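Local coordinates for protein DyP2 (Amycolatopsis sp. ATCC 39116, PDB 4G2C) that is a multifunctional haem dye peroxidase from a lignin-reactive bacterium, and binds manganese as well as haem, at residues Leu59-Arg64 and Ala374-Thr379; Thr68-Gly73 and Ala166-Gly171; Ala139-Ala144 and Gly479-Met484; Ser269-Arg274 and Leu404-Asn409. One frame throughout, in Å; residues are numbered along the deposited sequence.

The four contacts lie within and around the two sheets of the DyP-type (ferredoxin-like) fold. Interaction 2 pairs strands 66-74 and 166-172 in the N-terminal sheet; interactions 1, 3 and 4 all reach the second sheet, through strands 374-380, 474-484, 267-278 and 402-409. Interactions 3 and 4 lie closest, centres about 9 Å apart, because strands 474-484 and 267-278 are neighbours; interaction 1 is about 10 Å from interaction 4 through strands 374-380 and 402-409. The halves meet where side chains of interactions 2 and 4 touch, Phe71 with Phe273. Along the chain, interaction 2 lies within the span of interaction 1, interaction 4 within that of interaction 3, and interactions 1 and 4 alternate. Haem touches interactions 1 and 4.

Interaction 1 of 4, residues Leu59-Arg64 and Ala374-Thr379; sequences LKAHVR and ARRGQT. With HEM (protoporphyrin IX containing Fe), chain C; ACT (acetate ion), chain X; ACT (acetate ion), chain O; ACT (acetate ion), chain L.
Arg64 lays its guanidinium against the backbone turn of 374-379 and grips two successive carbonyls. NE reaches Arg376 O at 3.0 Å, from above the carbonyl plane, and NH2 reaches Gly377 O at 3.1 Å; both N-H...O angles are 137°, so neither bond is straight. In return Gln378 NE2 donates to Arg64 O over 3.0 Å, an almost linear bond (167°) with the acceptor in the amide plane. A chain extended from CG to NE carries the Arg64 head across the gap, while NH1 is tied back to His62 O, fixing the group's rotation. Acetate chain L lies at its edge, held by NH1. The other crossing runs the opposite way: Arg376, bent at chi2 (-77°), turns its guanidinium over Ala61, and its CD comes 3.4 Å from Ala61 CB. These interactions join the loop leading into strand 66-74 to the second sheet, at the interruption in strand 374-380. Farther out, Arg376 NE and NH2 bond Asn57 O and Ile58 O. The neighbouring Arg375 heads away to the haem, where NH2 meets propionate oxygen O2A at 2.6 Å and Ser222 O takes a second bond.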
# COMPACT_ATOMS: atom_id res chain seq x y z
N LEU A 59 -1.69 12.20 -3.82
CA LEU A 59 -0.96 12.25 -5.09
C LEU A 59 0.55 11.98 -4.91
O LEU A 59 1.26 11.65 -5.86
CB LEU A 59 -1.17 13.61 -5.79
CG LEU A 59 -2.53 14.00 -6.38
CD1 LEU A 59 -2.49 15.42 -6.89
CD2 LEU A 59 -2.99 13.05 -7.51
N LYS A 60 1.02 12.11 -3.67
CA LYS A 60 2.43 11.92 -3.35
C LYS A 60 2.52 11.52 -1.88
O LYS A 60 2.02 12.24 -1.02
CB LYS A 60 3.17 13.24 -3.56
CG LYS A 60 4.60 13.27 -3.03
CD LYS A 60 5.54 12.98 -4.14
CE LYS A 60 6.97 12.90 -3.67
NZ LYS A 60 7.71 12.00 -4.58
N ALA A 61 3.15 10.39 -1.58
CA ALA A 61 3.20 9.90 -0.20
C ALA A 61 3.77 10.94 0.78
O ALA A 61 4.60 11.75 0.41
CB ALA A 61 4.00 8.60 -0.12
N HIS A 62 3.33 10.91 2.03
CA HIS A 62 3.93 11.80 3.03
C HIS A 62 4.88 10.97 3.89
O HIS A 62 4.60 9.80 4.17
CB HIS A 62 2.84 12.45 3.89
CG HIS A 62 3.31 13.67 4.65
ND1 HIS A 62 4.16 13.60 5.73
CD2 HIS A 62 3.02 14.98 4.48
CE1 HIS A 62 4.38 14.81 6.19
NE2 HIS A 62 3.70 15.67 5.45
N VAL A 63 6.01 11.55 4.25
CA VAL A 63 6.94 10.89 5.17
C VAL A 63 6.16 10.60 6.44
O VAL A 63 5.44 11.47 6.94
CB VAL A 63 8.14 11.81 5.52
CG1 VAL A 63 7.67 13.04 6.31
CG2 VAL A 63 9.22 11.04 6.29
N ARG A 64 6.30 9.39 6.95
CA ARG A 64 5.51 8.95 8.08
C ARG A 64 6.23 7.83 8.84
O ARG A 64 5.62 6.83 9.22
CB ARG A 64 4.13 8.47 7.60
CG ARG A 64 4.21 7.33 6.59
CD ARG A 64 2.98 7.25 5.68
NE ARG A 64 3.14 6.13 4.76
CZ ARG A 64 3.95 6.15 3.70
NH1 ARG A 64 4.64 7.25 3.44
NH2 ARG A 64 4.06 5.09 2.91
N ALA A 374 -1.94 3.49 -5.55
CA ALA A 374 -1.02 4.14 -4.64
C ALA A 374 -0.98 3.46 -3.26
O ALA A 374 -1.96 3.48 -2.52
CB ALA A 374 -1.43 5.58 -4.46
N ARG A 375 0.17 2.88 -2.91
CA ARG A 375 0.35 2.24 -1.62
C ARG A 375 1.01 3.22 -0.66
O ARG A 375 1.98 3.90 -1.03
CB ARG A 375 1.19 0.97 -1.76
CG ARG A 375 0.59 -0.13 -2.67
CD ARG A 375 1.54 -1.35 -2.81
NE ARG A 375 2.71 -1.00 -3.62
CZ ARG A 375 3.97 -1.30 -3.33
NH1 ARG A 375 4.27 -2.02 -2.24
NH2 ARG A 375 4.93 -0.89 -4.15
N ARG A 376 0.50 3.29 0.57
CA ARG A 376 1.01 4.24 1.56
C ARG A 376 1.13 3.58 2.92
O ARG A 376 0.90 4.23 3.95
CB ARG A 376 0.05 5.43 1.67
CG ARG A 376 -0.23 6.14 0.36
CD ARG A 376 0.95 7.03 -0.04
NE ARG A 376 0.63 7.81 -1.23
CZ ARG A 376 1.08 7.54 -2.45
NH1 ARG A 376 1.88 6.50 -2.65
NH2 ARG A 376 0.73 8.31 -3.48
N GLY A 377 1.47 2.29 2.95
CA GLY A 377 1.51 1.52 4.18
C GLY A 377 2.67 1.87 5.09
O GLY A 377 3.60 2.57 4.69
N GLN A 378 2.60 1.41 6.33
CA GLN A 378 3.74 1.54 7.23
C GLN A 378 3.81 0.30 8.10
O GLN A 378 2.77 -0.25 8.49
CB GLN A 378 3.63 2.81 8.08
CG GLN A 378 4.85 3.13 8.96
CD GLN A 378 6.15 3.14 8.19
OE1 GLN A 378 6.68 2.09 7.83
NE2 GLN A 378 6.69 4.33 7.94
N THR A 379 5.03 -0.18 8.35
CA THR A 379 5.22 -1.33 9.24
C THR A 379 4.84 -1.03 10.69
O THR A 379 4.88 0.12 11.15
CB THR A 379 6.68 -1.82 9.21
OG1 THR A 379 7.58 -0.70 9.29
CG2 THR A 379 6.95 -2.61 7.94
CHA HEM C . 5.19 -4.63 -3.93
CHB HEM C . 5.54 -6.90 0.35
CHC HEM C . 0.74 -6.54 1.00
CHD HEM C . 0.32 -5.01 -3.58
C1A HEM C . 5.71 -5.26 -2.83
C2A HEM C . 7.11 -5.51 -2.59
C3A HEM C . 7.20 -6.13 -1.41
C4A HEM C . 5.86 -6.29 -0.86
CMA HEM C . 8.49 -6.61 -0.72
CAA HEM C . 8.27 -5.12 -3.55
CBA HEM C . 8.67 -3.66 -3.29
CGA HEM C . 7.81 -2.69 -4.07
O1A HEM C . 7.70 -2.81 -5.30
O2A HEM C . 7.23 -1.77 -3.46
C1B HEM C . 4.28 -7.02 0.92
C2B HEM C . 3.93 -7.60 2.21
C3B HEM C . 2.60 -7.49 2.37
C4B HEM C . 2.06 -6.83 1.21
CMB HEM C . 4.94 -8.25 3.19
CAB HEM C . 1.71 -7.93 3.57
CBB HEM C . 2.24 -8.13 4.77
C1C HEM C . 0.20 -6.17 -0.22
C2C HEM C . -1.21 -6.15 -0.55
C3C HEM C . -1.32 -5.71 -1.82
C4C HEM C . 0.02 -5.44 -2.31
CMC HEM C . -2.38 -6.53 0.40
CAC HEM C . -2.61 -5.54 -2.65
CBC HEM C . -3.74 -6.20 -2.34
C1D HEM C . 1.58 -4.72 -4.07
C2D HEM C . 1.81 -4.05 -5.32
C3D HEM C . 3.32 -3.92 -5.40
C4D HEM C . 3.85 -4.53 -4.22
CMD HEM C . 0.76 -3.56 -6.33
CAD HEM C . 4.15 -3.32 -6.52
CBD HEM C . 4.11 -4.37 -7.62
CGD HEM C . 4.80 -3.71 -8.78
O1D HEM C . 4.33 -2.62 -9.20
O2D HEM C . 5.83 -4.28 -9.25
NA HEM C . 4.98 -5.73 -1.76
NB HEM C . 3.10 -6.56 0.35
NC HEM C . 0.92 -5.73 -1.31
ND HEM C . 2.80 -4.98 -3.46
FE HEM C . 2.98 -5.95 -1.56
C ACT X . 4.57 8.66 -4.72
O ACT X . 4.42 8.75 -3.48
OXT ACT X . 3.53 8.45 -5.40
CH3 ACT X . 5.93 8.80 -5.35
C ACT O . 4.18 0.41 1.32
O ACT O . 4.27 1.37 0.52
OXT ACT O . 3.09 -0.20 1.38
CH3 ACT O . 5.35 0.01 2.18
C ACT L . 6.52 5.73 0.19
O ACT L . 6.67 6.51 1.18
OXT ACT L . 6.23 4.53 0.43
CH3 ACT L . 6.66 6.22 -1.23

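Interaction 2 of 4, residues Thr68-Gly73 and Ala166-Gly171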
# COMPACT_ATOMS: atom_id res chain seq x y z
N THR A 68 1.00 7.65 13.99
CA THR A 68 -0.06 7.31 14.92
C THR A 68 -1.37 7.22 14.15
O THR A 68 -1.69 8.13 13.39
CB THR A 68 -0.19 8.38 16.05
OG1 THR A 68 0.76 8.09 17.09
CG2 THR A 68 -1.60 8.40 16.64
N VAL A 69 -2.10 6.11 14.32
CA VAL A 69 -3.40 5.91 13.67
C VAL A 69 -4.48 5.90 14.74
O VAL A 69 -4.38 5.17 15.72
CB VAL A 69 -3.47 4.54 12.96
CG1 VAL A 69 -4.78 4.41 12.21
CG2 VAL A 69 -2.28 4.33 12.02
N LEU A 70 -5.53 6.70 14.54
CA LEU A 70 -6.62 6.82 15.50
C LEU A 70 -7.95 6.54 14.82
O LEU A 70 -8.33 7.23 13.88
CB LEU A 70 -6.64 8.22 16.12
CG LEU A 70 -5.43 8.65 16.97
CD1 LEU A 70 -5.61 10.09 17.42
CD2 LEU A 70 -5.23 7.73 18.18
N PHE A 71 -8.65 5.51 15.28
CA PHE A 71 -9.99 5.22 14.79
C PHE A 71 -11.01 5.82 15.75
O PHE A 71 -10.89 5.66 16.97
CB PHE A 71 -10.20 3.72 14.65
CG PHE A 71 -9.18 3.06 13.77
CD1 PHE A 71 -9.13 3.35 12.41
CD2 PHE A 71 -8.26 2.17 14.30
CE1 PHE A 71 -8.18 2.75 11.59
CE2 PHE A 71 -7.30 1.58 13.49
CZ PHE A 71 -7.27 1.87 12.13
N LEU A 72 -11.98 6.53 15.21
CA LEU A 72 -12.91 7.31 16.03
C LEU A 72 -14.33 6.79 15.93
O LEU A 72 -14.69 6.13 14.95
CB LEU A 72 -12.88 8.77 15.60
CG LEU A 72 -11.51 9.45 15.50
CD1 LEU A 72 -11.67 10.91 15.10
CD2 LEU A 72 -10.71 9.32 16.80
N GLY A 73 -15.13 7.10 16.95
CA GLY A 73 -16.58 6.87 16.94
C GLY A 73 -17.30 8.18 17.21
O GLY A 73 -16.89 8.93 18.09
N ALA A 166 -14.39 7.21 11.72
CA ALA A 166 -13.34 8.04 11.18
C ALA A 166 -11.93 7.53 11.49
O ALA A 166 -11.70 6.84 12.49
CB ALA A 166 -13.51 9.48 11.66
N VAL A 167 -10.98 7.87 10.63
CA VAL A 167 -9.59 7.58 10.96
C VAL A 167 -8.76 8.86 10.93
O VAL A 167 -8.98 9.74 10.09
CB VAL A 167 -8.97 6.54 10.01
CG1 VAL A 167 -8.93 7.07 8.58
CG2 VAL A 167 -7.57 6.17 10.49
N LEU A 168 -7.83 8.97 11.86
CA LEU A 168 -6.89 10.08 11.86
C LEU A 168 -5.50 9.50 11.64
O LEU A 168 -5.13 8.51 12.27
CB LEU A 168 -6.92 10.81 13.20
CG LEU A 168 -7.98 11.89 13.34
CD1 LEU A 168 -9.26 11.45 12.70
CD2 LEU A 168 -8.18 12.20 14.82
N LEU A 169 -4.75 10.11 10.73
CA LEU A 169 -3.36 9.74 10.52
C LEU A 169 -2.47 10.92 10.90
O LEU A 169 -2.61 12.02 10.37
CB LEU A 169 -3.13 9.31 9.07
CG LEU A 169 -4.05 8.18 8.56
CD1 LEU A 169 -3.90 7.99 7.05
CD2 LEU A 169 -3.78 6.87 9.29
N LEU A 170 -1.56 10.69 11.84
CA LEU A 170 -0.61 11.69 12.27
C LEU A 170 0.78 11.15 12.01
O LEU A 170 1.21 10.18 12.65
CB LEU A 170 -0.76 11.94 13.78
CG LEU A 170 -2.02 12.58 14.33
CD1 LEU A 170 -3.27 11.73 14.02
CD2 LEU A 170 -1.83 12.81 15.84
N GLY A 171 1.49 11.76 11.06
CA GLY A 171 2.77 11.23 10.63
C GLY A 171 3.88 12.27 10.45
O GLY A 171 3.62 13.44 10.13
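Leu72 shows how the side chains interlock across this pair of strands. Its CB sits beside Ala166 CB at 4.1 Å, CG lies 4.0 Å from Ala166 O and 4.1 Å from Leu168 CD1, and CD1 ends against Leu168 CD1 at 3.4 Å, tighter than usual van der Waals contact. Having CG beside the backbone N (chi1 -52°) lets the side chain cross that of Leu168 at about a right angle. The backbones beneath run antiparallel, 160° between segment directions and 4.6 Å between axes. Thr68-Leu170, Leu70-Leu168 and Leu72-Ala166 are the hydrogen-bonded pairs, the shortest bond being Leu168 N to Leu70 O at 2.7 Å; the return bond from Ala166 N to Leu72 O is weak. This is the central part of the N-terminal antiparallel sheet of the DyP alpha+beta barrel domain, whose leucine-rich face bearing Leu70 and Leu170 packs under helix 175-188. Val69, Phe71, Val167 and Leu169 occupy the other face. There Val167 CG2, placed opposite the backbone N, can reach both Val69 CG1, at 3.7 Å, and Phe71 CE1, at 3.6 Å; Phe71 lies side by side with the valine. Beyond them the Phe71 ring makes an edge-to-face contact with Phe273 of the second sheet, and Phe482 touches both Phe71 and Val167.

Interaction 3 of 4, residues Ala139-Ala144 and Gly479-Met484; sequences AGAKAA and GEYFFM
The Tyr481 ring receives Ala141 CB over the centre of one face: the methyl lies 4.1 Å from the centroid and only 10° off the ring normal, a CH-pi contact. Ala144 CB approaches obliquely, 3.8 Å from Tyr481 OH. The second flat group, the Glu480 carboxylate, is gripped at OE2 by two backbone N-H groups. Its anti lone pair takes Tyr481 N of its own strand at 2.6 Å, while Ala141 N arrives on the syn side at 3.0 Å, 33° out of the carboxylate plane but nearly straight, with an N-H...O angle of 172°. A bend at chi2, after CG has set out anti to the backbone N, curls the carboxylate back to reach both donors. The two bonds would probably favour the ionised carboxylate.

Gly140, the first residue beyond helix 135-139, has positive phi, and its CA lies 3.5 Å from Glu480 OE2. Two waters extend the contact: one molecule joins Lys142 N to Glu480 OE1, another joins Lys142 NZ to Gly479 O. Lys142 NZ and Glu480 OE1 are opposite charges 4.1 Å apart, beyond a salt bridge, and the ammonium also bonds Gln162 O.

The contact thus sets the turn between helices 135-139 and 145-148 on strand 474-484 of the second sheet. Tyr481 also touches Val272 of the adjacent strand 267-278, and helix 416-424 adds Phe416 against Tyr481 and Glu417, to which Tyr481 OH makes a weak hydrogen bond.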
# COMPACT_ATOMS: atom_id res chain seq x y z
N ALA A 139 -20.64 -0.63 1.71
CA ALA A 139 -20.89 -1.87 2.44
C ALA A 139 -19.95 -2.04 3.63
O ALA A 139 -20.32 -2.63 4.64
CB ALA A 139 -20.78 -3.07 1.51
N GLY A 140 -18.72 -1.54 3.49
CA GLY A 140 -17.73 -1.63 4.56
C GLY A 140 -16.87 -2.87 4.43
O GLY A 140 -17.29 -3.87 3.84
N ALA A 141 -15.67 -2.82 5.00
CA ALA A 141 -14.75 -3.95 4.92
C ALA A 141 -15.28 -5.22 5.60
O ALA A 141 -14.95 -6.33 5.19
CB ALA A 141 -13.38 -3.56 5.47
N LYS A 142 -16.08 -5.08 6.65
CA LYS A 142 -16.62 -6.28 7.29
C LYS A 142 -17.45 -7.10 6.30
O LYS A 142 -17.51 -8.32 6.40
CB LYS A 142 -17.48 -5.95 8.50
CG LYS A 142 -16.73 -5.30 9.64
CD LYS A 142 -17.71 -4.85 10.72
CE LYS A 142 -16.95 -4.28 11.91
NZ LYS A 142 -16.70 -2.82 11.74
N ALA A 143 -18.08 -6.42 5.34
CA ALA A 143 -18.92 -7.09 4.34
C ALA A 143 -18.11 -7.70 3.21
O ALA A 143 -18.63 -8.47 2.41
CB ALA A 143 -19.94 -6.12 3.76
N ALA A 144 -16.83 -7.33 3.13
CA ALA A 144 -15.96 -7.79 2.06
C ALA A 144 -15.30 -9.13 2.41
O ALA A 144 -14.63 -9.74 1.60
CB ALA A 144 -14.90 -6.74 1.80
N GLY A 479 -9.64 -4.32 9.63
CA GLY A 479 -9.44 -3.16 8.77
C GLY A 479 -10.76 -2.53 8.42
O GLY A 479 -11.81 -3.03 8.85
N GLU A 480 -10.72 -1.43 7.66
CA GLU A 480 -11.96 -0.75 7.24
C GLU A 480 -11.73 0.12 6.01
O GLU A 480 -10.58 0.44 5.67
CB GLU A 480 -12.53 0.09 8.41
CG GLU A 480 -13.84 0.82 8.12
CD GLU A 480 -14.97 -0.09 7.63
OE1 GLU A 480 -15.74 -0.60 8.46
OE2 GLU A 480 -15.10 -0.27 6.40
N TYR A 481 -12.82 0.51 5.35
CA TYR A 481 -12.73 1.42 4.20
C TYR A 481 -13.18 2.82 4.56
O TYR A 481 -14.17 3.00 5.27
CB TYR A 481 -13.59 0.93 3.03
CG TYR A 481 -13.23 -0.40 2.45
CD1 TYR A 481 -11.91 -0.76 2.24
CD2 TYR A 481 -14.23 -1.32 2.11
CE1 TYR A 481 -11.58 -2.00 1.69
CE2 TYR A 481 -13.92 -2.55 1.57
CZ TYR A 481 -12.59 -2.90 1.36
OH TYR A 481 -12.27 -4.13 0.81
N PHE A 482 -12.47 3.82 4.04
CA PHE A 482 -12.72 5.22 4.34
C PHE A 482 -12.68 6.09 3.06
O PHE A 482 -12.34 5.62 1.98
CB PHE A 482 -11.65 5.77 5.28
CG PHE A 482 -11.53 5.03 6.61
CD1 PHE A 482 -10.79 3.86 6.71
CD2 PHE A 482 -12.09 5.56 7.76
CE1 PHE A 482 -10.65 3.20 7.93
CE2 PHE A 482 -11.96 4.91 8.97
CZ PHE A 482 -11.24 3.74 9.06
N PHE A 483 -12.98 7.36 3.20
CA PHE A 483 -12.80 8.31 2.13
C PHE A 483 -12.08 9.50 2.75
O PHE A 483 -12.52 10.03 3.77
CB PHE A 483 -14.18 8.73 1.60
CG PHE A 483 -14.13 9.64 0.40
CD1 PHE A 483 -13.78 9.14 -0.85
CD2 PHE A 483 -14.46 10.98 0.52
CE1 PHE A 483 -13.75 9.98 -1.97
CE2 PHE A 483 -14.43 11.82 -0.59
CZ PHE A 483 -14.07 11.32 -1.84
N MET A 484 -10.95 9.92 2.16
CA MET A 484 -10.38 11.20 2.57
C MET A 484 -11.04 12.30 1.73
O MET A 484 -10.82 12.40 0.53
CB MET A 484 -8.86 11.28 2.41
CG MET A 484 -8.08 10.00 2.61
SD MET A 484 -8.20 9.10 4.18
CE MET A 484 -9.74 8.24 3.95
O HOH W 1 -17.20 -2.66 8.08
O HOH W 2 -13.81 -2.60 11.06

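Interaction 4 of 4, residues Ser269-Arg274 and Leu404-Asn409; sequences SYFVFR and LFMAFN. With HEM (protoporphyrin IX containing Fe), chain C.
Strands 269-274 and 404-409 run antiparallel at 155° with axes 4.6 Å apart, and Tyr270-Asn409, Val272-Ala407 and Arg274-Phe405 form the hydrogen-bonded pairs, though the bond from Tyr270 N to Asn409 O is weak. They belong to the second, haem-side sheet of the DyP peroxidase fold. The face bearing Phe271, Phe273, Met406 and Phe408 is a layer of three phenylalanines and one methionine. The Phe271 and Phe408 rings meet obliquely, planes at 43°, with Phe271 CD1 over one face of Phe408 and 3.4 Å from its CE1. Near CZ of Phe271, Met406 SD comes to the ring edge, 3.5 Å from that atom, a Met-aromatic contact. The same sulfur lies obliquely beside Phe273, at 5.0 Å from the ring centroid, so one sulfur serves two rings. Met406 starts with CG beside the backbone N (chi1 -66°) and runs alongside both phenylalanines. Phe273 CZ also packs on Leu404 CD2 at 3.6 Å, and its ring meets Phe71 of the N-terminal sheet edge-to-face. On the reverse face Val272 CG1 lies loosely at the edge of the Phe405 ring, whereas Arg274 turns its guanidinium to a salt bridge with Asp150. Phe405 is part of the haem pocket: a haem methyl, CMC, lies over one face of its ring, displaced toward the rim, and Phe405 CE1 lies 3.4 Å from haem C2C.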
# COMPACT_ATOMS: atom_id res chain seq x y z
N SER A 269 -10.30 10.79 -2.04
CA SER A 269 -9.92 9.46 -2.45
C SER A 269 -10.37 8.42 -1.42
O SER A 269 -10.38 8.70 -0.22
CB SER A 269 -8.39 9.41 -2.67
OG SER A 269 -8.01 8.19 -3.28
N TYR A 270 -10.74 7.23 -1.90
CA TYR A 270 -11.00 6.07 -1.04
C TYR A 270 -9.72 5.47 -0.44
O TYR A 270 -8.64 5.44 -1.09
CB TYR A 270 -11.77 4.99 -1.80
CG TYR A 270 -13.12 5.43 -2.27
CD1 TYR A 270 -14.21 5.46 -1.39
CD2 TYR A 270 -13.32 5.83 -3.58
CE1 TYR A 270 -15.46 5.88 -1.82
CE2 TYR A 270 -14.55 6.24 -4.02
CZ TYR A 270 -15.62 6.28 -3.14
OH TYR A 270 -16.85 6.69 -3.58
N PHE A 271 -9.84 4.99 0.79
CA PHE A 271 -8.68 4.63 1.60
C PHE A 271 -8.90 3.25 2.21
O PHE A 271 -9.90 3.03 2.88
CB PHE A 271 -8.49 5.67 2.71
CG PHE A 271 -7.29 5.46 3.59
CD1 PHE A 271 -6.01 5.63 3.09
CD2 PHE A 271 -7.45 5.13 4.93
CE1 PHE A 271 -4.91 5.45 3.91
CE2 PHE A 271 -6.36 4.96 5.76
CZ PHE A 271 -5.09 5.12 5.26
N VAL A 272 -7.98 2.33 1.93
CA VAL A 272 -8.02 1.00 2.52
C VAL A 272 -7.07 0.98 3.70
O VAL A 272 -5.91 1.33 3.54
CB VAL A 272 -7.51 -0.10 1.56
CG1 VAL A 272 -7.85 -1.49 2.10
CG2 VAL A 272 -8.06 0.09 0.17
N PHE A 273 -7.56 0.58 4.87
CA PHE A 273 -6.69 0.26 6.01
C PHE A 273 -6.87 -1.20 6.40
O PHE A 273 -7.99 -1.64 6.67
CB PHE A 273 -6.97 1.17 7.22
CG PHE A 273 -6.00 0.97 8.35
CD1 PHE A 273 -6.09 -0.16 9.16
CD2 PHE A 273 -4.99 1.88 8.59
CE1 PHE A 273 -5.18 -0.36 10.20
CE2 PHE A 273 -4.08 1.69 9.63
CZ PHE A 273 -4.18 0.56 10.43
N ARG A 274 -5.78 -1.96 6.39
CA ARG A 274 -5.80 -3.37 6.81
C ARG A 274 -4.56 -3.71 7.64
O ARG A 274 -3.43 -3.55 7.17
CB ARG A 274 -5.84 -4.30 5.59
CG ARG A 274 -7.20 -4.54 4.95
CD ARG A 274 -7.06 -5.08 3.51
NE ARG A 274 -6.72 -6.50 3.44
CZ ARG A 274 -7.63 -7.47 3.53
NH1 ARG A 274 -8.90 -7.15 3.68
NH2 ARG A 274 -7.28 -8.75 3.47
N LEU A 404 0.90 -2.23 8.48
CA LEU A 404 -0.32 -1.44 8.43
C LEU A 404 -0.52 -1.13 6.95
O LEU A 404 -0.03 -0.13 6.45
CB LEU A 404 -0.19 -0.16 9.27
CG LEU A 404 0.00 -0.26 10.79
CD1 LEU A 404 0.08 1.14 11.40
CD2 LEU A 404 -1.11 -1.04 11.46
N PHE A 405 -1.19 -2.02 6.23
CA PHE A 405 -1.37 -1.81 4.80
C PHE A 405 -2.31 -0.64 4.55
O PHE A 405 -3.41 -0.58 5.09
CB PHE A 405 -1.89 -3.07 4.10
CG PHE A 405 -2.15 -2.88 2.62
CD1 PHE A 405 -1.12 -3.03 1.70
CD2 PHE A 405 -3.41 -2.52 2.15
CE1 PHE A 405 -1.33 -2.83 0.34
CE2 PHE A 405 -3.64 -2.33 0.80
CZ PHE A 405 -2.60 -2.49 -0.11
N MET A 406 -1.88 0.32 3.74
CA MET A 406 -2.73 1.46 3.39
C MET A 406 -2.64 1.75 1.90
O MET A 406 -1.56 1.61 1.32
CB MET A 406 -2.35 2.68 4.22
CG MET A 406 -2.62 2.50 5.71
SD MET A 406 -2.19 3.91 6.72
CE MET A 406 -0.50 3.46 7.14
N ALA A 407 -3.75 2.17 1.29
CA ALA A 407 -3.75 2.53 -0.14
C ALA A 407 -4.89 3.49 -0.47
O ALA A 407 -5.95 3.43 0.14
CB ALA A 407 -3.83 1.29 -1.02
N PHE A 408 -4.66 4.37 -1.44
CA PHE A 408 -5.71 5.20 -1.99
C PHE A 408 -6.16 4.62 -3.32
O PHE A 408 -5.32 4.21 -4.14
CB PHE A 408 -5.23 6.64 -2.17
CG PHE A 408 -5.08 7.39 -0.87
CD1 PHE A 408 -6.20 7.74 -0.12
CD2 PHE A 408 -3.82 7.72 -0.40
CE1 PHE A 408 -6.07 8.42 1.08
CE2 PHE A 408 -3.69 8.41 0.80
CZ PHE A 408 -4.83 8.76 1.54
N ASN A 409 -7.48 4.52 -3.50
CA ASN A 409 -8.13 4.05 -4.72
C ASN A 409 -9.19 5.06 -5.14
O ASN A 409 -9.87 5.67 -4.28
CB ASN A 409 -8.88 2.75 -4.49
CG ASN A 409 -7.99 1.58 -4.13
OD1 ASN A 409 -8.50 0.49 -3.89
ND2 ASN A 409 -6.67 1.79 -4.10
CHA HEM C . 5.19 -4.63 -3.93
CHB HEM C . 5.54 -6.90 0.35
CHC HEM C . 0.74 -6.54 1.00
CHD HEM C . 0.32 -5.01 -3.58
C1A HEM C . 5.71 -5.26 -2.83
C2A HEM C . 7.11 -5.51 -2.59
C3A HEM C . 7.20 -6.13 -1.41
C4A HEM C . 5.86 -6.29 -0.86
CMA HEM C . 8.49 -6.61 -0.72
CAA HEM C . 8.27 -5.12 -3.55
CBA HEM C . 8.67 -3.66 -3.29
CGA HEM C . 7.81 -2.69 -4.07
O1A HEM C . 7.70 -2.81 -5.30
O2A HEM C . 7.23 -1.77 -3.46
C1B HEM C . 4.28 -7.02 0.92
C2B HEM C . 3.93 -7.60 2.21
C3B HEM C . 2.60 -7.49 2.37
C4B HEM C . 2.06 -6.83 1.21
CMB HEM C . 4.94 -8.25 3.19
CAB HEM C . 1.71 -7.93 3.57
CBB HEM C . 2.24 -8.13 4.77
C1C HEM C . 0.20 -6.17 -0.22
C2C HEM C . -1.21 -6.15 -0.55
C3C HEM C . -1.32 -5.71 -1.82
C4C HEM C . 0.02 -5.44 -2.31
CMC HEM C . -2.38 -6.53 0.40
CAC HEM C . -2.61 -5.54 -2.65
CBC HEM C . -3.74 -6.20 -2.34
C1D HEM C . 1.58 -4.72 -4.07
C2D HEM C . 1.81 -4.05 -5.32
C3D HEM C . 3.32 -3.92 -5.40
C4D HEM C . 3.85 -4.53 -4.22
CMD HEM C . 0.76 -3.56 -6.33
CAD HEM C . 4.15 -3.32 -6.52
CBD HEM C . 4.11 -4.37 -7.62
CGD HEM C . 4.80 -3.71 -8.78
O1D HEM C . 4.33 -2.62 -9.20
O2D HEM C . 5.83 -4.28 -9.25
NA HEM C . 4.98 -5.73 -1.76
NB HEM C . 3.10 -6.56 0.35
NC HEM C . 0.92 -5.73 -1.31
ND HEM C . 2.80 -4.98 -3.46
FE HEM C . 2.98 -5.95 -1.56